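Local coordinates for protein extracellular invertase (Aspergillus kawachii, PDB 5XH8) that probably hydrolyses sucrose-type beta-fructofuranosides and transfers fructosyl units to make fructooligosaccharides such as 1-kestose, as a family 32 glycoside hydrolase, at residues 94-99 / 116-121; 133-138 / 153-158; 242-247 / 270-275; 377-382 / 411-416; 522-527 / 554-559. One frame throughout, in Å; residues are numbered along the deposited sequence.

Interaction 1: residues 94-99 / 116-121; sequences PVAVFD and TSVSYL
Val118 swings CG1 trans to its backbone N (chi1 176°), which turns CG2 toward the partner strand, and Phe98, with CG opposite its carbonyl carbon (chi1 -82°), brings its ring over that same methyl. The result is a CH-pi contact, with CG2 of Val118 3.5 Å from the centroid of the Phe98 ring and only 13° off the ring normal. On the same face of the sheet, Ala96 CB lies 3.7 Å from Val118 CB. The backbones run antiparallel as the first two strands, 96-103 and 112-118, of a four-stranded blade of the GH32 beta-propeller, and together form a beta hairpin. Phe98 N reaches Thr116 O at 2.8 Å, while Thr116 N returns a bond to Asp99 O. At the other end two residues, Val95 and Ala96, stand against the one residue Val118, which makes a classic beta bulge. The evidence is a shared acceptor: Val118 O takes Val95 N at 3.0 Å and Ala96 N at 3.2 Å, the latter approaching from above the carbonyl plane. Beyond the bulge, Val95 CG1 presses on Leu121 CD1 at 3.3 Å, closer than usual van der Waals contact. A bound glycerol accompanies the Phe98 end, where Asp99 N is hydrogen-bonded to it. At the bulge end, Pro94 and Ser119 pack on Ile91 of the second subunit.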
# COMPACT_ATOMS: atom_id res chain seq x y z
N PRO A 94 4.26 -5.84 8.44
CA PRO A 94 5.19 -6.96 8.68
C PRO A 94 6.37 -6.57 9.57
O PRO A 94 6.92 -7.42 10.24
CB PRO A 94 5.65 -7.34 7.25
CG PRO A 94 5.52 -6.04 6.47
CD PRO A 94 4.29 -5.38 7.04
N VAL A 95 6.75 -5.27 9.61
CA VAL A 95 7.94 -4.85 10.34
C VAL A 95 7.58 -4.25 11.70
O VAL A 95 8.23 -4.59 12.68
CB VAL A 95 8.79 -3.88 9.47
CG1 VAL A 95 9.90 -3.23 10.27
CG2 VAL A 95 9.36 -4.66 8.29
N ALA A 96 6.58 -3.38 11.78
CA ALA A 96 6.28 -2.73 13.06
C ALA A 96 4.86 -2.21 13.13
O ALA A 96 4.21 -1.96 12.09
CB ALA A 96 7.28 -1.59 13.32
N VAL A 97 4.40 -2.06 14.37
CA VAL A 97 3.17 -1.38 14.69
C VAL A 97 3.56 -0.07 15.36
O VAL A 97 4.19 -0.07 16.43
CB VAL A 97 2.30 -2.19 15.66
CG1 VAL A 97 1.13 -1.34 16.21
CG2 VAL A 97 1.78 -3.44 14.98
N PHE A 98 3.18 1.04 14.73
CA PHE A 98 3.40 2.38 15.28
C PHE A 98 2.09 2.88 15.91
O PHE A 98 1.10 2.14 16.02
CB PHE A 98 3.96 3.31 14.19
CG PHE A 98 5.47 3.21 13.96
CD1 PHE A 98 6.29 2.23 14.56
CD2 PHE A 98 6.07 4.10 13.07
CE1 PHE A 98 7.65 2.18 14.28
CE2 PHE A 98 7.44 4.05 12.80
CZ PHE A 98 8.23 3.10 13.41
N ASP A 99 2.08 4.13 16.35
CA ASP A 99 0.97 4.67 17.12
C ASP A 99 -0.34 4.66 16.32
O ASP A 99 -0.33 4.80 15.11
CB ASP A 99 1.25 6.13 17.55
CG ASP A 99 2.39 6.26 18.55
OD1 ASP A 99 2.67 5.27 19.27
OD2 ASP A 99 2.99 7.36 18.62
N THR A 116 -0.58 3.37 12.48
CA THR A 116 0.47 3.32 11.47
C THR A 116 1.07 1.92 11.40
O THR A 116 1.72 1.45 12.34
CB THR A 116 1.57 4.36 11.69
OG1 THR A 116 1.00 5.68 11.63
CG2 THR A 116 2.63 4.25 10.58
N SER A 117 0.83 1.28 10.25
CA SER A 117 1.34 -0.03 9.90
C SER A 117 2.67 0.14 9.14
O SER A 117 2.71 0.84 8.13
CB SER A 117 0.29 -0.78 9.08
OG SER A 117 -0.36 0.05 8.13
N VAL A 118 3.75 -0.45 9.65
CA VAL A 118 5.11 -0.24 9.13
C VAL A 118 5.63 -1.47 8.35
O VAL A 118 5.61 -2.62 8.84
CB VAL A 118 6.07 0.15 10.26
CG1 VAL A 118 7.51 0.28 9.77
CG2 VAL A 118 5.61 1.44 10.93
N SER A 119 6.08 -1.21 7.12
CA SER A 119 6.60 -2.24 6.21
C SER A 119 8.09 -2.14 5.87
O SER A 119 8.66 -3.09 5.31
CB SER A 119 5.80 -2.21 4.92
OG SER A 119 4.43 -2.46 5.16
N TYR A 120 8.73 -1.01 6.19
CA TYR A 120 10.15 -0.76 5.87
C TYR A 120 10.78 0.11 6.93
O TYR A 120 10.17 1.09 7.38
CB TYR A 120 10.33 -0.05 4.51
CG TYR A 120 9.85 -0.89 3.37
CD1 TYR A 120 10.66 -1.89 2.81
CD2 TYR A 120 8.56 -0.74 2.87
CE1 TYR A 120 10.18 -2.71 1.80
CE2 TYR A 120 8.07 -1.57 1.87
CZ TYR A 120 8.87 -2.54 1.34
OH TYR A 120 8.38 -3.35 0.34
N LEU A 121 12.00 -0.25 7.31
CA LEU A 121 12.84 0.51 8.24
C LEU A 121 14.24 0.63 7.59
O LEU A 121 14.59 -0.19 6.76
CB LEU A 121 12.93 -0.22 9.58
CG LEU A 121 11.72 -0.19 10.50
CD1 LEU A 121 11.97 -1.07 11.73
CD2 LEU A 121 11.40 1.23 10.96

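Interaction 2: residues 133-138 / 153-158; sequences SETQSL and QGPVIP
The peptide carbonyl of Gln136 is the flat group that meets segment 153-158, and its oxygen faces three neighbours there. Ile157 N lies in the carbonyl plane at 3.1 Å from Gln136 O, with an N-H...O angle of 172°, close to straight. Val156 N also points at this oxygen, but its 124° angle makes that bond weak. Pro155 contributes carbon, its CB standing 3.3 Å from Gln136 O. With Val156 and Ile157 sharing Gln136 as their partner, the loop forms a classic beta bulge, and the return bond from Gln136 N to Ile157 O, 2.9 Å, closes a single antiparallel bridge. The Gln136 side chain bends at chi2 (-59°), so that its stem covers Ile157, CG lying 3.7 Å from Ile157 CB. The carboxamide itself is held elsewhere, OE1 by Thr116 OG1 and NE2 by Phe169 O. Thr135 crosses the Pro155 ring at a slant, CB 3.5 Å from Pro155 CB, while its OG1 turns to Ser117 OG. Further along, Leu138 CD1 touches Val156 CG1 at 3.7 Å, the two side chains crossing at about a right angle. A water links the two backbones here, accepting from Leu138 N and donating to Gly154 O at 2.9 Å. Thus the loop following strand 149-150 lies along strand 134-140, which pairs on its other side with strand 112-118. Trp219 of strand 219-227 covers Val156 and Ile157, and Arg131 of the second subunit bonds Val156 O.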
# COMPACT_ATOMS: atom_id res chain seq x y z
N SER A 133 6.86 3.06 3.52
CA SER A 133 7.30 2.60 4.84
C SER A 133 6.18 2.71 5.93
O SER A 133 6.09 1.84 6.81
CB SER A 133 8.65 3.23 5.25
OG SER A 133 8.57 4.61 5.25
N GLU A 134 5.32 3.72 5.82
CA GLU A 134 4.26 3.98 6.77
C GLU A 134 2.90 4.11 6.04
O GLU A 134 2.70 4.99 5.19
CB GLU A 134 4.56 5.25 7.57
CG GLU A 134 5.88 5.21 8.34
CD GLU A 134 6.28 6.57 8.86
OE1 GLU A 134 6.26 7.53 8.05
OE2 GLU A 134 6.59 6.67 10.08
N THR A 135 1.98 3.20 6.38
CA THR A 135 0.61 3.26 5.90
C THR A 135 -0.30 3.34 7.12
O THR A 135 0.16 3.16 8.26
CB THR A 135 0.26 2.04 5.04
OG1 THR A 135 0.43 0.84 5.80
CG2 THR A 135 1.16 1.95 3.81
N GLN A 136 -1.56 3.66 6.91
CA GLN A 136 -2.52 3.70 8.02
C GLN A 136 -3.58 2.63 7.79
O GLN A 136 -4.21 2.60 6.71
CB GLN A 136 -3.14 5.09 8.19
CG GLN A 136 -2.23 6.26 7.81
CD GLN A 136 -0.94 6.30 8.60
OE1 GLN A 136 -0.91 5.95 9.79
NE2 GLN A 136 0.13 6.74 7.95
N SER A 137 -3.74 1.75 8.79
CA SER A 137 -4.58 0.56 8.70
C SER A 137 -5.60 0.55 9.81
O SER A 137 -5.45 1.27 10.81
CB SER A 137 -3.72 -0.71 8.77
OG SER A 137 -2.92 -0.82 7.59
N LEU A 138 -6.62 -0.28 9.63
CA LEU A 138 -7.71 -0.44 10.61
C LEU A 138 -7.68 -1.78 11.32
O LEU A 138 -7.35 -2.82 10.71
CB LEU A 138 -9.08 -0.31 9.95
CG LEU A 138 -9.46 1.06 9.38
CD1 LEU A 138 -10.84 0.93 8.71
CD2 LEU A 138 -9.49 2.15 10.43
N GLN A 153 -7.62 -6.63 5.00
CA GLN A 153 -7.57 -5.82 3.82
C GLN A 153 -6.36 -4.91 3.94
O GLN A 153 -5.74 -4.82 5.01
CB GLN A 153 -8.84 -5.00 3.66
CG GLN A 153 -9.09 -4.04 4.81
CD GLN A 153 -9.91 -2.87 4.40
OE1 GLN A 153 -11.11 -2.99 4.28
NE2 GLN A 153 -9.27 -1.76 4.12
N GLY A 154 -6.05 -4.22 2.85
CA GLY A 154 -4.95 -3.28 2.82
C GLY A 154 -5.19 -2.03 3.65
O GLY A 154 -6.30 -1.84 4.18
N PRO A 155 -4.16 -1.18 3.76
CA PRO A 155 -4.30 0.08 4.47
C PRO A 155 -5.41 0.97 3.86
O PRO A 155 -5.64 0.97 2.64
CB PRO A 155 -2.94 0.76 4.28
CG PRO A 155 -2.30 0.07 3.11
CD PRO A 155 -2.84 -1.33 3.11
N VAL A 156 -6.09 1.70 4.73
CA VAL A 156 -7.13 2.64 4.30
C VAL A 156 -6.51 3.97 3.84
O VAL A 156 -7.13 4.72 3.07
CB VAL A 156 -8.22 2.85 5.37
CG1 VAL A 156 -8.93 1.54 5.64
CG2 VAL A 156 -7.67 3.40 6.66
N ILE A 157 -5.28 4.24 4.29
CA ILE A 157 -4.50 5.36 3.77
C ILE A 157 -3.12 4.81 3.39
O ILE A 157 -2.24 4.72 4.26
CB ILE A 157 -4.39 6.54 4.78
CG1 ILE A 157 -5.77 7.04 5.18
CG2 ILE A 157 -3.55 7.66 4.18
CD1 ILE A 157 -5.77 8.08 6.29
N PRO A 158 -2.94 4.42 2.09
CA PRO A 158 -1.70 3.74 1.63
C PRO A 158 -0.45 4.59 1.49
O PRO A 158 0.64 4.07 1.24
CB PRO A 158 -2.08 3.17 0.24
CG PRO A 158 -3.54 3.33 0.08
CD PRO A 158 -4.01 4.37 1.06
O HOH W 1 -6.61 -1.69 7.02

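Interaction 3: residues 242-247 / 270-275; sequences RWAFNF and IGTEGS
Asn246 and Glu273 lie side by side and point the same way where a loop joins strand 265-274 at the edge of a blade of the GH32 beta-propeller. Their amide and carboxylate planes are 69° apart, and Asn246 ND2 donates to the anti lone pair of Glu273 OE2 at 2.9 Å. Outside partners complete both groups: Asn246 OD1 is hydrogen-bonded to Thr167 OG1, and Glu273 OE1 to Thr284 OG1. Phe247 is crossed by Ile270, whose CD1 sits over one ring face toward the rim, 3.8 Å from the centroid and 20° off the normal. Trp243 approaches the same methyl from another side, at about a right angle to Ile270. Phe245 turns the edge of its ring to Glu273 O, and its backbone N donates to that oxygen at 2.8 Å. Glu273 N donates in turn to Asn246 O at 3.0 Å, so Glu273 is gripped through both main-chain groups as well as its carboxylate. Trp125 stacks on the Phe245 ring, and a bound glycerol lies about 4 Å from the side chain of Glu273. On the sheet face it shares with Phe247, Thr272 places its hydroxyl between the backbone N and the carbonyl carbon, from where OG1 donates to Arg242 O at 2.8 Å, nearly in line with the C=O bond.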
# COMPACT_ATOMS: atom_id res chain seq x y z
N ARG A 242 11.37 24.68 19.57
CA ARG A 242 11.34 24.92 18.14
C ARG A 242 10.34 23.99 17.45
O ARG A 242 10.02 22.89 17.94
CB ARG A 242 12.72 24.74 17.52
CG ARG A 242 13.88 25.44 18.24
CD ARG A 242 15.12 25.49 17.36
NE ARG A 242 14.92 26.41 16.23
CZ ARG A 242 15.12 27.74 16.25
NH1 ARG A 242 15.56 28.37 17.33
NH2 ARG A 242 14.87 28.46 15.16
N TRP A 243 9.81 24.46 16.33
CA TRP A 243 9.01 23.64 15.44
C TRP A 243 9.88 22.53 14.84
O TRP A 243 9.39 21.45 14.53
CB TRP A 243 8.36 24.48 14.34
CG TRP A 243 7.47 25.62 14.81
CD1 TRP A 243 7.47 26.91 14.33
CD2 TRP A 243 6.46 25.58 15.83
NE1 TRP A 243 6.52 27.67 14.97
CE2 TRP A 243 5.88 26.88 15.90
CE3 TRP A 243 5.97 24.58 16.70
CZ2 TRP A 243 4.85 27.20 16.79
CZ3 TRP A 243 4.95 24.90 17.59
CH2 TRP A 243 4.39 26.19 17.63
N ALA A 244 11.17 22.82 14.65
CA ALA A 244 12.19 21.82 14.45
C ALA A 244 12.00 21.08 13.11
O ALA A 244 11.45 21.66 12.15
CB ALA A 244 12.28 20.90 15.66
N PHE A 245 12.44 19.82 13.02
CA PHE A 245 12.52 19.17 11.70
C PHE A 245 11.39 18.24 11.33
O PHE A 245 11.29 17.82 10.17
CB PHE A 245 13.84 18.45 11.59
CG PHE A 245 15.03 19.38 11.60
CD1 PHE A 245 15.60 19.80 12.80
CD2 PHE A 245 15.59 19.84 10.41
CE1 PHE A 245 16.71 20.64 12.81
CE2 PHE A 245 16.70 20.69 10.41
CZ PHE A 245 17.26 21.08 11.61
N ASN A 246 10.53 17.90 12.29
CA ASN A 246 9.45 16.94 12.06
C ASN A 246 8.49 17.00 13.24
O ASN A 246 8.94 17.15 14.36
CB ASN A 246 10.03 15.53 11.91
CG ASN A 246 9.00 14.52 11.48
OD1 ASN A 246 8.44 14.61 10.39
ND2 ASN A 246 8.74 13.54 12.34
N PHE A 247 7.19 16.93 12.98
CA PHE A 247 6.19 16.80 14.04
C PHE A 247 5.80 15.32 14.25
O PHE A 247 5.70 14.56 13.28
CB PHE A 247 4.88 17.55 13.70
CG PHE A 247 4.97 19.06 13.72
CD1 PHE A 247 6.00 19.76 14.35
CD2 PHE A 247 3.95 19.79 13.11
CE1 PHE A 247 6.03 21.15 14.33
CE2 PHE A 247 3.98 21.19 13.10
CZ PHE A 247 5.01 21.86 13.72
N ILE A 270 2.04 18.35 20.32
CA ILE A 270 2.95 17.71 19.36
C ILE A 270 4.28 17.49 19.99
O ILE A 270 4.69 18.25 20.85
CB ILE A 270 3.23 18.58 18.12
CG1 ILE A 270 3.47 20.05 18.50
CG2 ILE A 270 2.07 18.48 17.15
CD1 ILE A 270 4.21 20.80 17.44
N GLY A 271 4.96 16.44 19.54
CA GLY A 271 6.39 16.29 19.73
C GLY A 271 7.08 16.94 18.55
O GLY A 271 6.62 16.82 17.41
N THR A 272 8.18 17.64 18.79
CA THR A 272 9.02 18.11 17.69
C THR A 272 10.40 17.51 17.80
O THR A 272 10.97 17.41 18.90
CB THR A 272 9.09 19.67 17.62
OG1 THR A 272 9.98 20.19 18.60
CG2 THR A 272 7.74 20.26 17.80
N GLU A 273 10.93 17.08 16.65
CA GLU A 273 12.23 16.44 16.56
C GLU A 273 13.27 17.49 16.14
O GLU A 273 13.26 17.96 14.99
CB GLU A 273 12.21 15.29 15.55
CG GLU A 273 11.24 14.17 15.90
CD GLU A 273 11.55 12.91 15.13
OE1 GLU A 273 12.58 12.26 15.45
OE2 GLU A 273 10.79 12.60 14.19
N GLY A 274 14.15 17.83 17.08
CA GLY A 274 15.19 18.83 16.89
C GLY A 274 16.59 18.27 16.74
O GLY A 274 16.86 17.07 16.98
N SER A 275 17.48 19.17 16.34
CA SER A 275 18.86 18.83 16.04
C SER A 275 19.71 20.08 16.14
O SER A 275 19.22 21.16 15.85
CB SER A 275 18.94 18.31 14.61
OG SER A 275 20.23 17.80 14.31

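Interaction 4: residues 377-382 / 411-416; sequences RVLYIP and LQTLGI
Tyr380 leaves strand 377-382 with CB 3.8 Å from Leu411 O, on the face it shares with Gln412. CG stands trans to the carbonyl carbon of Tyr380 (chi1 -67°), and the ring then runs beside the Gln412 side chain in the same direction. CD1 is still close to Leu411 O, but CE1 has passed on to the aliphatic stem, 3.6 Å from Gln412 CG. The hydroxyl finishes beside the carboxamide, whose plane is turned 52° from the ring. Val378 CG1 also presses on Gln412 CG, at 3.4 Å, coming in roughly at right angles to the direction of the ring. On the opposite face Leu379, Ile381, Leu411 and Thr413 line up. Ile381 CB comes within 4.0 Å of Leu411 CB, and Leu379 CB settles 3.6 Å from Gly415 CA, an approach that the missing side chain of the glycine permits. Three hydrogen-bonded pairs hold the backbones: Arg377 with Gly415, Leu379 with Thr413, and Ile381 with Leu411. Among their bonds, Leu379 N to Thr413 O measures 2.8 Å. Arg558 packs on Leu379 and Ile381, whereas Leu255 touches Val378 and Leu414. The axes of the two short strands run at 126° to each other, 4.3 Å apart at their closest, the mark of a strongly twisted antiparallel pair, here where the family 32 propeller borders on its C-terminal beta-sandwich.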
# COMPACT_ATOMS: atom_id res chain seq x y z
N ARG A 377 -7.19 22.32 30.25
CA ARG A 377 -8.33 23.28 30.19
C ARG A 377 -7.80 24.67 29.90
O ARG A 377 -6.59 24.91 29.97
CB ARG A 377 -9.13 23.28 31.50
CG ARG A 377 -8.43 23.92 32.70
CD ARG A 377 -9.20 23.70 34.00
NE ARG A 377 -8.60 24.41 35.14
CZ ARG A 377 -8.68 25.73 35.37
NH1 ARG A 377 -9.31 26.57 34.53
NH2 ARG A 377 -8.09 26.23 36.45
N VAL A 378 -8.70 25.60 29.57
CA VAL A 378 -8.28 26.99 29.37
C VAL A 378 -8.13 27.61 30.76
O VAL A 378 -9.03 27.51 31.57
CB VAL A 378 -9.28 27.81 28.51
CG1 VAL A 378 -8.75 29.22 28.29
CG2 VAL A 378 -9.49 27.14 27.17
N LEU A 379 -6.95 28.16 31.05
CA LEU A 379 -6.70 28.74 32.37
C LEU A 379 -6.67 30.25 32.21
O LEU A 379 -6.00 30.76 31.30
CB LEU A 379 -5.36 28.25 32.96
CG LEU A 379 -4.90 28.97 34.25
CD1 LEU A 379 -5.88 28.72 35.38
CD2 LEU A 379 -3.51 28.52 34.67
N TYR A 380 -7.39 30.95 33.08
CA TYR A 380 -7.34 32.42 33.10
C TYR A 380 -6.57 32.92 34.30
O TYR A 380 -6.74 32.41 35.41
CB TYR A 380 -8.75 33.02 33.07
CG TYR A 380 -9.44 32.74 31.76
CD1 TYR A 380 -9.21 33.55 30.65
CD2 TYR A 380 -10.31 31.66 31.63
CE1 TYR A 380 -9.85 33.29 29.44
CE2 TYR A 380 -10.94 31.39 30.42
CZ TYR A 380 -10.71 32.21 29.34
OH TYR A 380 -11.32 31.92 28.17
N ILE A 381 -5.71 33.91 34.07
CA ILE A 381 -4.95 34.55 35.11
C ILE A 381 -5.44 36.00 35.23
O ILE A 381 -5.08 36.84 34.40
CB ILE A 381 -3.45 34.53 34.79
CG1 ILE A 381 -2.97 33.11 34.44
CG2 ILE A 381 -2.66 35.08 35.97
CD1 ILE A 381 -1.54 33.08 33.96
N PRO A 382 -6.27 36.30 36.26
CA PRO A 382 -6.79 37.68 36.38
C PRO A 382 -5.87 38.64 37.14
O PRO A 382 -4.91 38.21 37.79
CB PRO A 382 -8.13 37.48 37.10
CG PRO A 382 -7.95 36.24 37.91
CD PRO A 382 -6.92 35.39 37.21
N LEU A 411 -5.14 37.39 31.60
CA LEU A 411 -4.36 36.54 30.71
C LEU A 411 -5.04 35.20 30.53
O LEU A 411 -5.81 34.75 31.39
CB LEU A 411 -2.95 36.33 31.24
CG LEU A 411 -2.04 37.55 31.34
CD1 LEU A 411 -0.65 37.10 31.76
CD2 LEU A 411 -1.98 38.34 30.03
N GLN A 412 -4.75 34.58 29.38
CA GLN A 412 -5.24 33.25 29.04
C GLN A 412 -4.06 32.36 28.67
O GLN A 412 -3.12 32.80 28.00
CB GLN A 412 -6.20 33.36 27.86
CG GLN A 412 -7.02 32.11 27.58
CD GLN A 412 -7.62 32.12 26.18
OE1 GLN A 412 -6.90 32.17 25.18
NE2 GLN A 412 -8.92 32.07 26.11
N THR A 413 -4.11 31.10 29.11
CA THR A 413 -3.07 30.12 28.80
C THR A 413 -3.65 28.71 28.94
O THR A 413 -4.83 28.52 29.31
CB THR A 413 -1.85 30.30 29.72
OG1 THR A 413 -0.74 29.55 29.22
CG2 THR A 413 -2.14 29.85 31.13
N LEU A 414 -2.82 27.71 28.66
CA LEU A 414 -3.24 26.32 28.84
C LEU A 414 -3.06 25.91 30.31
O LEU A 414 -1.95 26.01 30.86
CB LEU A 414 -2.47 25.36 27.93
CG LEU A 414 -2.90 23.89 28.05
CD1 LEU A 414 -4.29 23.68 27.45
CD2 LEU A 414 -1.88 22.95 27.41
N GLY A 415 -4.15 25.46 30.91
CA GLY A 415 -4.13 24.89 32.25
C GLY A 415 -3.71 23.43 32.19
O GLY A 415 -4.27 22.65 31.40
N ILE A 416 -2.71 23.08 33.01
CA ILE A 416 -2.15 21.74 33.14
C ILE A 416 -2.21 21.37 34.62
O ILE A 416 -1.54 22.01 35.42
CB ILE A 416 -0.67 21.69 32.64
CG1 ILE A 416 -0.54 22.25 31.21
CG2 ILE A 416 -0.12 20.27 32.73
CD1 ILE A 416 0.86 22.49 30.73

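Interaction 5: residues 522-527 / 554-559; sequences GKLRLF and YANGRF
Leu524 packs on Ala555 and Phe559 across the interior of the C-terminal beta-sandwich, a side-chain contact between its two sheets. Strand 520-523 belongs to one sheet and strands 550-555 and 559-564 to the other, and the nearest pair of alpha carbons, Leu524 with Phe559, is 7.0 Å apart. Leu524 holds CG trans to its backbone N (chi1 175°), which carries CD2 to 3.6 Å from Ala555 CB. Its CB meets the Phe559 ring obliquely, 4.0 Å from CD2 of Phe559. That ring turns an edge to the opposite backbone, its CE2 3.3 Å from Lys523 O. The turn carrying these groups is a hairpin with a classic beta bulge, in which Ala555 is matched by the pair Arg558 and Phe559: Arg558 N bonds Ala555 O at 3.0 Å, and Ala555 N bonds Phe559 O at 3.1 Å. Arg558 crosses Leu524 at about a right angle and stretches out from CG to NE, bringing its guanidinium to the far end of the contact. NH1 is paired with Glu538 in a salt bridge, and the Phe527 ring lies beside NH2 with the two planes 40° apart. NH2 donates to Arg525 O at 2.8 Å, the oxygen only 4° out of the guanidinium plane.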
# COMPACT_ATOMS: atom_id res chain seq x y z
N GLY A 522 12.81 24.29 33.08
CA GLY A 522 11.74 24.89 32.29
C GLY A 522 11.42 26.34 32.66
O GLY A 522 11.52 26.72 33.82
N LYS A 523 11.02 27.13 31.67
CA LYS A 523 10.63 28.54 31.84
C LYS A 523 9.28 28.67 32.53
O LYS A 523 8.32 27.96 32.17
CB LYS A 523 10.50 29.25 30.49
CG LYS A 523 11.78 29.33 29.69
CD LYS A 523 12.69 30.43 30.17
CE LYS A 523 12.10 31.81 29.92
NZ LYS A 523 13.20 32.81 29.91
N LEU A 524 9.22 29.57 33.51
CA LEU A 524 7.97 29.93 34.16
C LEU A 524 8.03 31.42 34.53
O LEU A 524 8.88 31.81 35.31
CB LEU A 524 7.77 29.10 35.42
CG LEU A 524 6.54 29.48 36.26
CD1 LEU A 524 5.24 29.24 35.49
CD2 LEU A 524 6.55 28.71 37.56
N ARG A 525 7.14 32.23 33.95
CA ARG A 525 7.04 33.64 34.30
C ARG A 525 6.03 33.79 35.43
O ARG A 525 4.92 33.28 35.36
CB ARG A 525 6.59 34.50 33.13
CG ARG A 525 6.25 35.94 33.54
CD ARG A 525 6.35 36.90 32.38
NE ARG A 525 7.73 36.98 31.92
CZ ARG A 525 8.11 37.51 30.77
NH1 ARG A 525 7.24 38.07 29.93
NH2 ARG A 525 9.40 37.49 30.46
N LEU A 526 6.47 34.50 36.47
CA LEU A 526 5.62 34.96 37.56
C LEU A 526 5.37 36.43 37.24
O LEU A 526 6.31 37.23 37.19
CB LEU A 526 6.36 34.79 38.90
CG LEU A 526 6.71 33.33 39.25
CD1 LEU A 526 7.58 33.20 40.49
CD2 LEU A 526 5.42 32.52 39.41
N PHE A 527 4.11 36.77 36.95
CA PHE A 527 3.76 38.12 36.50
C PHE A 527 3.62 39.05 37.71
O PHE A 527 3.56 38.60 38.87
CB PHE A 527 2.44 38.12 35.74
CG PHE A 527 2.45 37.27 34.51
CD1 PHE A 527 2.92 37.77 33.30
CD2 PHE A 527 1.94 35.97 34.55
CE1 PHE A 527 2.90 36.98 32.15
CE2 PHE A 527 1.93 35.17 33.41
CZ PHE A 527 2.41 35.68 32.21
N TYR A 554 5.02 20.50 39.27
CA TYR A 554 3.96 21.36 38.80
C TYR A 554 4.03 22.76 39.45
O TYR A 554 4.41 22.89 40.64
CB TYR A 554 2.60 20.75 39.13
CG TYR A 554 2.32 19.40 38.47
CD1 TYR A 554 2.78 18.20 39.03
CD2 TYR A 554 1.57 19.32 37.30
CE1 TYR A 554 2.52 16.97 38.43
CE2 TYR A 554 1.28 18.09 36.69
CZ TYR A 554 1.76 16.92 37.25
OH TYR A 554 1.46 15.72 36.63
N ALA A 555 3.62 23.78 38.68
CA ALA A 555 3.51 25.16 39.21
C ALA A 555 2.32 25.91 38.62
O ALA A 555 2.12 25.94 37.38
CB ALA A 555 4.79 25.94 38.99
N ASN A 556 1.49 26.46 39.52
CA ASN A 556 0.53 27.50 39.19
C ASN A 556 -0.53 27.04 38.19
O ASN A 556 -1.08 27.86 37.45
CB ASN A 556 1.28 28.75 38.69
CG ASN A 556 2.07 29.45 39.80
OD1 ASN A 556 1.75 30.57 40.17
ND2 ASN A 556 3.10 28.79 40.31
N GLY A 557 -0.79 25.73 38.17
CA GLY A 557 -1.73 25.10 37.25
C GLY A 557 -1.44 25.29 35.77
O GLY A 557 -2.35 25.11 34.96
N ARG A 558 -0.20 25.65 35.43
CA ARG A 558 0.19 25.92 34.05
C ARG A 558 1.62 25.50 33.69
O ARG A 558 2.11 25.87 32.64
CB ARG A 558 0.02 27.42 33.74
CG ARG A 558 0.94 28.36 34.51
CD ARG A 558 0.39 29.79 34.50
NE ARG A 558 1.41 30.78 34.86
CZ ARG A 558 1.34 31.66 35.87
NH1 ARG A 558 0.29 31.71 36.69
NH2 ARG A 558 2.35 32.51 36.06
N PHE A 559 2.27 24.73 34.54
CA PHE A 559 3.66 24.38 34.33
C PHE A 559 3.87 22.95 34.78
O PHE A 559 3.35 22.56 35.82
CB PHE A 559 4.57 25.27 35.15
CG PHE A 559 6.01 24.92 35.07
CD1 PHE A 559 6.57 24.01 35.96
CD2 PHE A 559 6.81 25.49 34.11
CE1 PHE A 559 7.92 23.68 35.88
CE2 PHE A 559 8.15 25.18 34.03
CZ PHE A 559 8.71 24.28 34.93

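Overall arrangement
Interactions 1 and 2 lie side by side in one four-stranded propeller blade, through neighbouring strands 112-118 and 134-140, their centres 10 Å apart, and both touch the second subunit. Interactions 4 and 5 form the other cluster, with centres 11 Å apart: Ile416 N lies 2.8 Å from Gly557 O, a probable hydrogen bond linking propeller to sandwich. About 38 Å separates the centres of interactions 1 and 4, on opposite sides of the chain's centre. Interaction 3 lies between the clusters, 21 Å from interaction 1 and 23 Å from interaction 5, centre to centre. Bound glycerol lies about 3 Å from the Phe98 side chain of interaction 1 and about 4 Å from Glu273 of interaction 3, consistent with both bordering the substrate pocket.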